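Local coordinates for protein lysin (Bacillus phage PBC5, PDB 6ILU) that probably recognises and binds the bacterial cell wall, serving as the SH3b-type cell-wall-binding part of a phage endolysin, at residues A[93-98]-A[119-124]; A[104-109]-A[128-133]; A[23-28]-A[72-77]. One frame throughout, in Å; residues are numbered along the deposited sequence.

Contact 1: residues A[93-98]-A[119-124]; sequences NFYDGP and GGYVDI. With SO4 (sulfate ion), chain C; EDO (1,2-ethanediol), chain L; EDO (1,2-ethanediol), chain H.
Pro-98 and Tyr-95 meet Tyr-121 in a small apolar contact at the surface, where the turn after strand 92-95 passes over strand 121-123, the middle strand of a three-stranded antiparallel sheet. The two segments do not pair as strands; every approach within 4.5 Å across them involves Tyr-121. Pro-98 sits over one face of its ring in a CH-pi interaction, with Pro-98 CA 4.0 Å from the centroid of the Tyr-121 ring and 21° off the normal. The proline lies toward the rim on the CG and CD2 side, and Pro-98 CB adds a 4.1 Å contact with Tyr-121 CD2.

Tyr-95 comes to the edge of the same ring, its CD2 lying 4.0 Å from Tyr-121 CE1 and near the Tyr-121 plane. With CG anti to its own carbonyl carbon (chi1 -60°), the Tyr-95 ring leans back toward Asn-93, out from the strand, and carries its hydroxyl toward a sulfate. Tyr-95 OH donates to sulfate O1 at 2.6 Å, while Asn-93 ND2 gives a bent bond to sulfate O4 at 2.8 Å (N-H...O 136°). Lys-131 NZ and His-134 NE2 bond to the same ion.

Two aspartates bond to nearby backbone. Asp-96 OD1 accepts from Asn-101 N and also from a 1,2-ethanediol, whose O2 is 2.7 Å from that Asp-96 OD1; Asp-123 OD1 takes the backbone N of both Gly-125 and Arg-128. Across the segments the attraction is therefore dispersion and CH-pi, whereas the polar end of Tyr-95 belongs to a cluster of donors around the sulfate. That ion probably came from the crystallisation liquor; the cluster can hold an anion of this kind.

Contact 2: residues A[104-109]-A[128-133]; sequences GNIDGS and RWIKEE. With SO4 (sulfate ion), chain C; EDO (1,2-ethanediol), chain I.
Apolar contact between the segments rests on two isoleucines: Ile-106 CD1 meets Ile-130 CD1 at 3.8 Å, methyl against methyl, the two side chains crossing at a slant. In Ile-106 the CG1 branch lies between the backbone N and the carbonyl carbon (chi1 59°), which, with CD1 extended beyond CG1, directs the delta methyl at Ile-130, while the other branch is directed to Arg-128. There Ile-106 CG2 comes 4.2 Å from Arg-128 NH1, a contact of methyl with guanidinium.

Among the polar bonds, Arg-128 NE donates to Gly-125 O, the arginine's partner within the protein. A 1,2-ethanediol, probably from the crystallisation liquor, takes two more N-H groups: Arg-128 NH1 to diol O1 at 3.0 Å with a fairly straight 160° angle, and Arg-128 NH2 to diol O2, also 3.0 Å. Tyr-112 OH bonds to the diol as well. Farther along segment 128-133, Lys-131 stretches out beyond CG and gives its NZ to sulfate O1 at 2.7 Å.

Within 104-109, an Asx turn closes the end of the strand. Asp-107 OD1 takes Ser-109 N at 3.0 Å from above the carboxylate plane, and Ser-109 OG at 2.7 Å on the syn side of Asp-107 OD1, so one oxygen holds the turn twice.

Strand 92-95 pairs with 102-106 and contributes Val-92, which touches both isoleucines, and Phe-94, which touches Ile-130 and Arg-128. Ile-124 also packs on Ile-130, so the contact joins the two-stranded hairpin to the edge strand 129-131 of the three-stranded sheet.

Contact 3: residues A[23-28]-A[72-77]; sequences YGVNLY and NKHFTI
Val-25 has CG1 anti to its backbone N (chi1 175°), which sends that methyl toward segment 72-77, where His-74 (chi1 -64°) and Phe-75 (chi1 -58°) each carry CG anti to the carbonyl carbon. The close approaches are all made by one methyl, Val-25 CG1. It approaches Phe-75 CZ to 3.8 Å at the far end of that ring. It also lies 4.0 Å from His-74 CB, with the imidazole carbon His-74 CD2 4.1 Å from the same Val-25 CG1. Val-25 and His-74 run past each other in opposite senses, whereas Val-25 and Phe-75 meet at a slant. Phe-75 N bonds back to Asn-72 O at 3.0 Å, closing the 3-10 turn just where the chain enters strand 75-84 and placing two consecutive side chains around the valine methyl.

Ser-17 and Tyr-19 also touch Val-25, Ala-15 and Ile-61 touch Phe-75, and both Val-25 and Phe-75 are buried. A 3-10 turn leading into a strand, packed against the hairpin 25-29/35-40, is consistent with an SH3-like barrel, as expected of an SH3b cell-wall-binding module.

Overall arrangement
Contacts 1 and 2 form one neighbourhood, their centres 8 Å apart and their segments alternating along the chain. They are tied by Tyr-95 N and Trp-129 O, 2.7 Å apart in a probable hydrogen bond between the hairpin and strand 129-131. One sulfate joins them too, taking Asn-93 and Tyr-95 from contact 1 and Lys-131 from contact 2. Contact 3 lies on the opposite side of the chain's centre, about 27 Å from contact 1 and 30 Å from contact 2 between centres; its nearest atoms to contact 1 are about 12 Å away. Contacts 1 and 2 pack hairpin 92-95/102-106 on a three-stranded sheet, whereas contact 3 sets hairpin 25-29/35-40 against a 3-10 turn and its strand.

Contact 1: residues A[93-98]-A[119-124]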
loop_
_atom_site.group_PDB
_atom_site.type_symbol
_atom_site.label_atom_id
_atom_site.label_comp_id
_atom_site.label_asym_id
_atom_site.label_seq_id
_atom_site.Cartn_x
_atom_site.Cartn_y
_atom_site.Cartn_z
ATOM N N ASN A 93 11.528 13.793 7.994
ATOM C CA ASN A 93 11.327 14.445 6.704
ATOM C C ASN A 93 10.542 13.578 5.730
ATOM O O ASN A 93 10.701 12.360 5.716
ATOM C CB ASN A 93 12.665 14.742 6.065
ATOM C CG ASN A 93 13.466 15.789 6.846
ATOM O OD1 ASN A 93 12.884 16.711 7.416
ATOM N ND2 ASN A 93 14.771 15.648 6.838
ATOM N N PHE A 94 9.782 14.223 4.853
ATOM C CA PHE A 94 9.196 13.499 3.728
ATOM C C PHE A 94 9.443 14.252 2.429
ATOM O O PHE A 94 9.664 15.518 2.407
ATOM C CB PHE A 94 7.654 13.195 3.928
ATOM C CG PHE A 94 6.755 14.397 4.099
ATOM C CD1 PHE A 94 6.291 15.100 3.011
ATOM C CD2 PHE A 94 6.362 14.804 5.385
ATOM C CE1 PHE A 94 5.468 16.201 3.168
ATOM C CE2 PHE A 94 5.527 15.899 5.572
ATOM C CZ PHE A 94 5.068 16.601 4.454
ATOM N N TYR A 95 9.346 13.466 1.341
ATOM C CA TYR A 95 9.793 13.895 0.010
ATOM C C TYR A 95 8.691 13.680 -1.010
ATOM O O TYR A 95 7.711 12.963 -0.737
ATOM C CB TYR A 95 11.060 13.114 -0.420
ATOM C CG TYR A 95 12.194 13.354 0.563
ATOM C CD1 TYR A 95 13.136 14.351 0.329
ATOM C CD2 TYR A 95 12.288 12.607 1.734
ATOM C CE1 TYR A 95 14.182 14.593 1.266
ATOM C CE2 TYR A 95 13.345 12.841 2.673
ATOM C CZ TYR A 95 14.241 13.837 2.412
ATOM O OH TYR A 95 15.255 14.074 3.316
ATOM N N ASP A 96 8.836 14.271 -2.186
ATOM C CA ASP A 96 7.768 14.072 -3.210
ATOM C C ASP A 96 7.894 12.799 -4.065
ATOM O O ASP A 96 7.110 12.575 -5.018
ATOM C CB ASP A 96 7.669 15.323 -4.086
ATOM C CG ASP A 96 8.811 15.487 -5.083
ATOM O OD1 ASP A 96 9.795 14.735 -5.062
ATOM O OD2 ASP A 96 8.717 16.422 -5.911
ATOM N N GLY A 97 8.826 11.952 -3.701
ATOM C CA GLY A 97 8.941 10.618 -4.282
ATOM C C GLY A 97 10.149 9.997 -3.644
ATOM O O GLY A 97 10.878 10.650 -2.908
ATOM N N PRO A 98 10.411 8.730 -3.956
ATOM C CA PRO A 98 11.663 8.102 -3.539
ATOM C C PRO A 98 12.866 8.934 -4.004
ATOM O O PRO A 98 12.978 9.231 -5.205
ATOM C CB PRO A 98 11.644 6.746 -4.263
ATOM C CG PRO A 98 10.255 6.555 -4.672
ATOM C CD PRO A 98 9.611 7.886 -4.859
ATOM N N GLY A 119 12.212 1.758 -3.519
ATOM C CA GLY A 119 13.557 2.306 -3.372
ATOM C C GLY A 119 13.965 2.712 -1.973
ATOM O O GLY A 119 14.803 3.617 -1.822
ATOM N N GLY A 120 13.431 2.022 -0.971
ATOM C CA GLY A 120 13.775 2.333 0.412
ATOM C C GLY A 120 12.967 3.465 1.015
ATOM O O GLY A 120 13.349 4.010 2.081
ATOM N N TYR A 121 11.877 3.846 0.352
ATOM C CA TYR A 121 10.989 4.897 0.859
ATOM C C TYR A 121 9.579 4.363 0.898
ATOM O O TYR A 121 9.202 3.571 0.030
ATOM C CB TYR A 121 10.966 6.124 -0.067
ATOM C CG TYR A 121 12.250 6.951 -0.014
ATOM C CD1 TYR A 121 12.220 8.221 0.532
ATOM C CD2 TYR A 121 13.428 6.476 -0.580
ATOM C CE1 TYR A 121 13.397 8.986 0.581
ATOM C CE2 TYR A 121 14.610 7.236 -0.502
ATOM C CZ TYR A 121 14.549 8.489 0.061
ATOM O OH TYR A 121 15.658 9.293 0.123
ATOM N N VAL A 122 8.798 4.873 1.841
ATOM C CA VAL A 122 7.378 4.503 1.942
ATOM C C VAL A 122 6.507 5.743 1.851
ATOM O O VAL A 122 6.833 6.802 2.400
ATOM C CB VAL A 122 7.121 3.703 3.257
ATOM C CG1 VAL A 122 7.552 4.487 4.574
ATOM C CG2 VAL A 122 5.635 3.258 3.357
ATOM N N ASP A 123 5.433 5.626 1.061
ATOM C CA ASP A 123 4.460 6.688 0.901
ATOM C C ASP A 123 3.448 6.544 2.020
ATOM O O ASP A 123 2.759 5.512 2.101
ATOM C CB ASP A 123 3.809 6.578 -0.512
ATOM C CG ASP A 123 2.828 7.691 -0.821
ATOM O OD1 ASP A 123 2.632 8.602 0.011
ATOM O OD2 ASP A 123 2.211 7.625 -1.915
ATOM N N ILE A 124 3.316 7.566 2.867
ATOM C CA ILE A 124 2.326 7.509 3.937
ATOM C C ILE A 124 0.976 8.125 3.543
ATOM O O ILE A 124 0.097 8.329 4.389
ATOM C CB ILE A 124 2.835 8.230 5.222
ATOM C CG1 ILE A 124 3.264 9.669 4.879
ATOM C CG2 ILE A 124 3.970 7.413 5.795
ATOM C CD1 ILE A 124 3.424 10.627 6.154
HETATM S S SO4 C . 16.385 12.286 5.905
HETATM O O1 SO4 C . 16.979 12.707 4.649
HETATM O O2 SO4 C . 15.019 11.803 5.754
HETATM O O3 SO4 C . 17.275 11.212 6.391
HETATM O O4 SO4 C . 16.390 13.416 6.817
HETATM C C1 EDO L . 9.754 11.906 -8.025
HETATM O O1 EDO L . 9.642 10.510 -7.781
HETATM C C2 EDO L . 10.876 12.463 -7.154
HETATM O O2 EDO L . 10.973 13.896 -7.298
HETATM C C1 EDO H . -0.984 8.011 -2.456
HETATM O O1 EDO H . -0.020 8.970 -2.008
HETATM C C2 EDO H . -2.377 8.627 -2.543
HETATM O O2 EDO H . -2.636 9.516 -1.451
#

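Contact 2: residues A[104-109]-A[128-133]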
loop_
_atom_site.group_PDB
_atom_site.type_symbol
_atom_site.label_atom_id
_atom_site.label_comp_id
_atom_site.label_asym_id
_atom_site.label_seq_id
_atom_site.Cartn_x
_atom_site.Cartn_y
_atom_site.Cartn_z
ATOM N N GLY A 104 8.526 18.423 3.442
ATOM C CA GLY A 104 8.039 18.806 4.765
ATOM C C GLY A 104 8.411 17.789 5.827
ATOM O O GLY A 104 9.193 16.893 5.576
ATOM N N ASN A 105 7.864 17.924 7.035
ATOM C CA ASN A 105 8.124 16.893 8.041
ATOM C C ASN A 105 6.886 16.584 8.846
ATOM O O ASN A 105 5.970 17.403 8.931
ATOM C CB ASN A 105 9.282 17.293 8.975
ATOM C CG ASN A 105 9.598 18.750 8.917
ATOM O OD1 ASN A 105 8.827 19.605 9.396
ATOM N ND2 ASN A 105 10.771 19.067 8.341
ATOM N N ILE A 106 6.850 15.372 9.391
ATOM C CA ILE A 106 5.833 15.018 10.377
ATOM C C ILE A 106 6.476 14.989 11.746
ATOM O O ILE A 106 7.729 15.001 11.872
ATOM C CB ILE A 106 5.216 13.661 10.078
ATOM C CG1 ILE A 106 6.301 12.586 10.087
ATOM C CG2 ILE A 106 4.485 13.734 8.721
ATOM C CD1 ILE A 106 5.801 11.171 10.207
ATOM N N ASP A 107 5.651 14.985 12.772
ATOM C CA ASP A 107 6.196 15.073 14.129
ATOM C C ASP A 107 6.129 13.742 14.867
ATOM O O ASP A 107 6.499 13.647 16.029
ATOM C CB ASP A 107 5.488 16.171 14.923
ATOM C CG ASP A 107 4.039 15.843 15.258
ATOM O OD1 ASP A 107 3.497 14.825 14.819
ATOM O OD2 ASP A 107 3.436 16.631 16.020
ATOM N N GLY A 108 5.677 12.704 14.182
ATOM C CA GLY A 108 5.680 11.380 14.783
ATOM C C GLY A 108 4.509 11.080 15.701
ATOM O O GLY A 108 4.477 10.033 16.351
ATOM N N SER A 109 3.527 11.981 15.773
ATOM C CA SER A 109 2.405 11.724 16.664
ATOM C C SER A 109 1.341 10.825 16.022
ATOM O O SER A 109 0.475 10.320 16.724
ATOM C CB SER A 109 1.757 13.043 17.114
ATOM O OG SER A 109 1.316 13.760 15.968
ATOM N N ARG A 128 3.633 11.547 0.077
ATOM C CA ARG A 128 4.616 11.915 1.104
ATOM C C ARG A 128 5.485 10.721 1.399
ATOM O O ARG A 128 5.011 9.730 1.984
ATOM C CB ARG A 128 3.905 12.390 2.377
ATOM C CG ARG A 128 3.111 13.666 2.124
ATOM C CD ARG A 128 2.435 14.120 3.451
ATOM N NE ARG A 128 1.471 13.088 3.876
ATOM C CZ ARG A 128 0.910 13.024 5.095
ATOM N NH1 ARG A 128 1.217 13.935 6.021
ATOM N NH2 ARG A 128 0.055 12.024 5.375
ATOM N N TRP A 129 6.728 10.810 0.937
ATOM C CA TRP A 129 7.634 9.635 0.946
ATOM C C TRP A 129 8.694 9.816 2.027
ATOM O O TRP A 129 9.420 10.827 2.034
ATOM C CB TRP A 129 8.297 9.462 -0.403
ATOM C CG TRP A 129 7.295 9.158 -1.469
ATOM C CD1 TRP A 129 6.475 10.063 -2.137
ATOM C CD2 TRP A 129 7.029 7.871 -2.041
ATOM N NE1 TRP A 129 5.699 9.389 -3.070
ATOM C CE2 TRP A 129 6.047 8.053 -3.045
ATOM C CE3 TRP A 129 7.533 6.579 -1.799
ATOM C CZ2 TRP A 129 5.553 6.984 -3.808
ATOM C CZ3 TRP A 129 7.028 5.505 -2.562
ATOM C CH2 TRP A 129 6.055 5.729 -3.557
ATOM N N ILE A 130 8.785 8.832 2.914
ATOM C CA ILE A 130 9.758 8.828 4.045
ATOM C C ILE A 130 10.755 7.692 3.897
ATOM O O ILE A 130 10.395 6.581 3.508
ATOM C CB ILE A 130 8.981 8.674 5.385
ATOM C CG1 ILE A 130 8.042 9.882 5.556
ATOM C CG2 ILE A 130 9.951 8.468 6.611
ATOM C CD1 ILE A 130 7.160 9.895 6.855
ATOM N N LYS A 131 12.005 7.936 4.247
ATOM C CA LYS A 131 12.991 6.865 4.217
ATOM C C LYS A 131 12.597 5.782 5.207
ATOM O O LYS A 131 12.274 6.090 6.377
ATOM C CB LYS A 131 14.373 7.385 4.609
ATOM C CG LYS A 131 15.006 8.283 3.571
ATOM C CD LYS A 131 16.371 8.782 4.026
ATOM C CE LYS A 131 16.874 9.926 3.153
ATOM N NZ LYS A 131 18.125 10.473 3.751
ATOM N N GLU A 132 12.676 4.526 4.784
ATOM C CA GLU A 132 12.201 3.459 5.669
ATOM C C GLU A 132 13.053 3.334 6.922
ATOM O O GLU A 132 12.579 2.776 7.920
ATOM C CB GLU A 132 12.168 2.109 4.941
ATOM C CG GLU A 132 11.083 2.129 3.827
ATOM C CD GLU A 132 10.776 0.777 3.205
ATOM O OE1 GLU A 132 11.365 -0.251 3.617
ATOM O OE2 GLU A 132 9.926 0.776 2.278
ATOM N N GLU A 133 14.302 3.825 6.880
ATOM C CA GLU A 133 15.169 3.744 8.058
ATOM C C GLU A 133 14.578 4.525 9.241
ATOM O O GLU A 133 14.967 4.274 10.383
ATOM C CB GLU A 133 16.587 4.248 7.753
ATOM C CG GLU A 133 16.672 5.703 7.512
ATOM C CD GLU A 133 18.002 6.123 6.920
ATOM O OE1 GLU A 133 18.778 6.775 7.634
ATOM O OE2 GLU A 133 18.266 5.795 5.744
HETATM S S SO4 C . 16.385 12.286 5.905
HETATM O O1 SO4 C . 16.979 12.707 4.649
HETATM O O2 SO4 C . 15.019 11.803 5.754
HETATM O O3 SO4 C . 17.275 11.212 6.391
HETATM O O4 SO4 C . 16.390 13.416 6.817
HETATM C C1 EDO I . -0.808 14.060 9.445
HETATM O O1 EDO I . 0.565 14.082 8.977
HETATM C C2 EDO I . -1.821 14.106 8.312
HETATM O O2 EDO I . -1.874 12.897 7.508
#

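Contact 3: residues A[23-28]-A[72-77]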
loop_
_atom_site.group_PDB
_atom_site.type_symbol
_atom_site.label_atom_id
_atom_site.label_comp_id
_atom_site.label_asym_id
_atom_site.label_seq_id
_atom_site.Cartn_x
_atom_site.Cartn_y
_atom_site.Cartn_z
ATOM N N TYR A 23 -15.881 -17.714 -5.197
ATOM C CA TYR A 23 -16.487 -16.663 -6.015
ATOM C C TYR A 23 -15.359 -15.859 -6.675
ATOM O O TYR A 23 -14.501 -15.360 -6.000
ATOM C CB TYR A 23 -17.399 -15.788 -5.153
ATOM C CG TYR A 23 -18.178 -14.755 -5.917
ATOM C CD1 TYR A 23 -19.512 -14.974 -6.266
ATOM C CD2 TYR A 23 -17.578 -13.558 -6.313
ATOM C CE1 TYR A 23 -20.214 -14.034 -6.966
ATOM C CE2 TYR A 23 -18.304 -12.594 -7.020
ATOM C CZ TYR A 23 -19.608 -12.853 -7.337
ATOM O OH TYR A 23 -20.349 -11.936 -8.042
ATOM N N GLY A 24 -15.336 -15.807 -8.007
ATOM C CA GLY A 24 -14.213 -15.217 -8.696
ATOM C C GLY A 24 -14.096 -13.718 -8.534
ATOM O O GLY A 24 -15.083 -12.993 -8.665
ATOM N N VAL A 25 -12.898 -13.253 -8.193
ATOM C CA VAL A 25 -12.578 -11.835 -8.200
ATOM C C VAL A 25 -11.629 -11.584 -9.360
ATOM O O VAL A 25 -10.612 -12.277 -9.466
ATOM C CB VAL A 25 -11.908 -11.385 -6.912
ATOM C CG1 VAL A 25 -11.499 -9.918 -7.029
ATOM C CG2 VAL A 25 -12.826 -11.624 -5.742
ATOM N N ASN A 26 -11.937 -10.605 -10.212
ATOM C CA ASN A 26 -11.134 -10.396 -11.420
ATOM C C ASN A 26 -9.814 -9.697 -11.157
ATOM O O ASN A 26 -9.709 -8.842 -10.277
ATOM C CB ASN A 26 -11.908 -9.592 -12.455
ATOM C CG ASN A 26 -13.175 -10.291 -12.881
ATOM O OD1 ASN A 26 -13.166 -11.485 -13.120
ATOM N ND2 ASN A 26 -14.282 -9.566 -12.900
ATOM N N LEU A 27 -8.810 -10.127 -11.921
ATOM C CA LEU A 27 -7.494 -9.494 -11.941
ATOM C C LEU A 27 -7.311 -8.834 -13.294
ATOM O O LEU A 27 -7.836 -9.327 -14.312
ATOM C CB LEU A 27 -6.353 -10.498 -11.719
ATOM C CG LEU A 27 -6.352 -11.241 -10.393
ATOM C CD1 LEU A 27 -5.204 -12.229 -10.325
ATOM C CD2 LEU A 27 -6.325 -10.263 -9.206
ATOM N N TYR A 28 -6.500 -7.774 -13.291
ATOM C CA TYR A 28 -6.355 -6.884 -14.425
ATOM C C TYR A 28 -4.918 -6.457 -14.635
ATOM O O TYR A 28 -4.075 -6.486 -13.704
ATOM C CB TYR A 28 -7.169 -5.604 -14.209
ATOM C CG TYR A 28 -8.660 -5.818 -14.110
ATOM C CD1 TYR A 28 -9.449 -5.814 -15.247
ATOM C CD2 TYR A 28 -9.260 -6.032 -12.878
ATOM C CE1 TYR A 28 -10.841 -6.010 -15.164
ATOM C CE2 TYR A 28 -10.648 -6.270 -12.791
ATOM C CZ TYR A 28 -11.415 -6.228 -13.935
ATOM O OH TYR A 28 -12.777 -6.435 -13.855
ATOM N N ASN A 72 -9.817 -2.376 -5.025
ATOM C CA ASN A 72 -9.884 -2.389 -3.560
ATOM C C ASN A 72 -11.253 -2.761 -3.048
ATOM O O ASN A 72 -11.362 -3.391 -2.001
ATOM C CB ASN A 72 -9.527 -1.019 -2.949
ATOM C CG ASN A 72 -8.097 -0.603 -3.244
ATOM O OD1 ASN A 72 -7.539 -0.951 -4.294
ATOM N ND2 ASN A 72 -7.493 0.134 -2.311
ATOM N N LYS A 73 -12.302 -2.332 -3.759
ATOM C CA LYS A 73 -13.668 -2.479 -3.256
ATOM C C LYS A 73 -14.085 -3.963 -3.130
ATOM O O LYS A 73 -15.069 -4.257 -2.442
ATOM C CB LYS A 73 -14.657 -1.724 -4.175
ATOM C CG LYS A 73 -14.754 -2.284 -5.565
ATOM C CD LYS A 73 -15.584 -1.390 -6.466
ATOM C CE LYS A 73 -15.530 -1.919 -7.893
ATOM N NZ LYS A 73 -16.511 -1.242 -8.808
ATOM N N HIS A 74 -13.318 -4.867 -3.737
ATOM C CA HIS A 74 -13.653 -6.289 -3.666
ATOM C C HIS A 74 -12.982 -6.959 -2.475
ATOM O O HIS A 74 -13.103 -8.161 -2.328
ATOM C CB HIS A 74 -13.240 -7.015 -4.973
ATOM C CG HIS A 74 -13.985 -6.536 -6.183
ATOM N ND1 HIS A 74 -15.308 -6.142 -6.145
ATOM C CD2 HIS A 74 -13.579 -6.360 -7.462
ATOM C CE1 HIS A 74 -15.693 -5.770 -7.352
ATOM N NE2 HIS A 74 -14.657 -5.884 -8.171
ATOM N N PHE A 75 -12.247 -6.188 -1.656
ATOM C CA PHE A 75 -11.496 -6.766 -0.516
ATOM C C PHE A 75 -11.690 -6.016 0.782
ATOM O O PHE A 75 -12.055 -4.845 0.752
ATOM C CB PHE A 75 -9.966 -6.772 -0.801
ATOM C CG PHE A 75 -9.586 -7.541 -2.041
ATOM C CD1 PHE A 75 -9.222 -8.869 -1.945
ATOM C CD2 PHE A 75 -9.685 -6.953 -3.292
ATOM C CE1 PHE A 75 -8.899 -9.614 -3.092
ATOM C CE2 PHE A 75 -9.417 -7.675 -4.437
ATOM C CZ PHE A 75 -8.990 -9.010 -4.336
ATOM N N THR A 76 -11.470 -6.684 1.921
ATOM C CA THR A 76 -11.178 -5.957 3.158
ATOM C C THR A 76 -9.652 -5.969 3.271
ATOM O O THR A 76 -9.000 -7.019 3.060
ATOM C CB THR A 76 -11.847 -6.572 4.397
ATOM O OG1 THR A 76 -11.519 -7.951 4.475
ATOM C CG2 THR A 76 -13.350 -6.484 4.274
ATOM N N ILE A 77 -9.059 -4.792 3.506
ATOM C CA ILE A 77 -7.582 -4.667 3.416
ATOM C C ILE A 77 -7.061 -4.210 4.760
ATOM O O ILE A 77 -7.577 -3.225 5.322
ATOM C CB ILE A 77 -7.143 -3.671 2.335
ATOM C CG1 ILE A 77 -7.741 -4.089 0.975
ATOM C CG2 ILE A 77 -5.601 -3.540 2.274
ATOM C CD1 ILE A 77 -7.679 -2.991 -0.082
#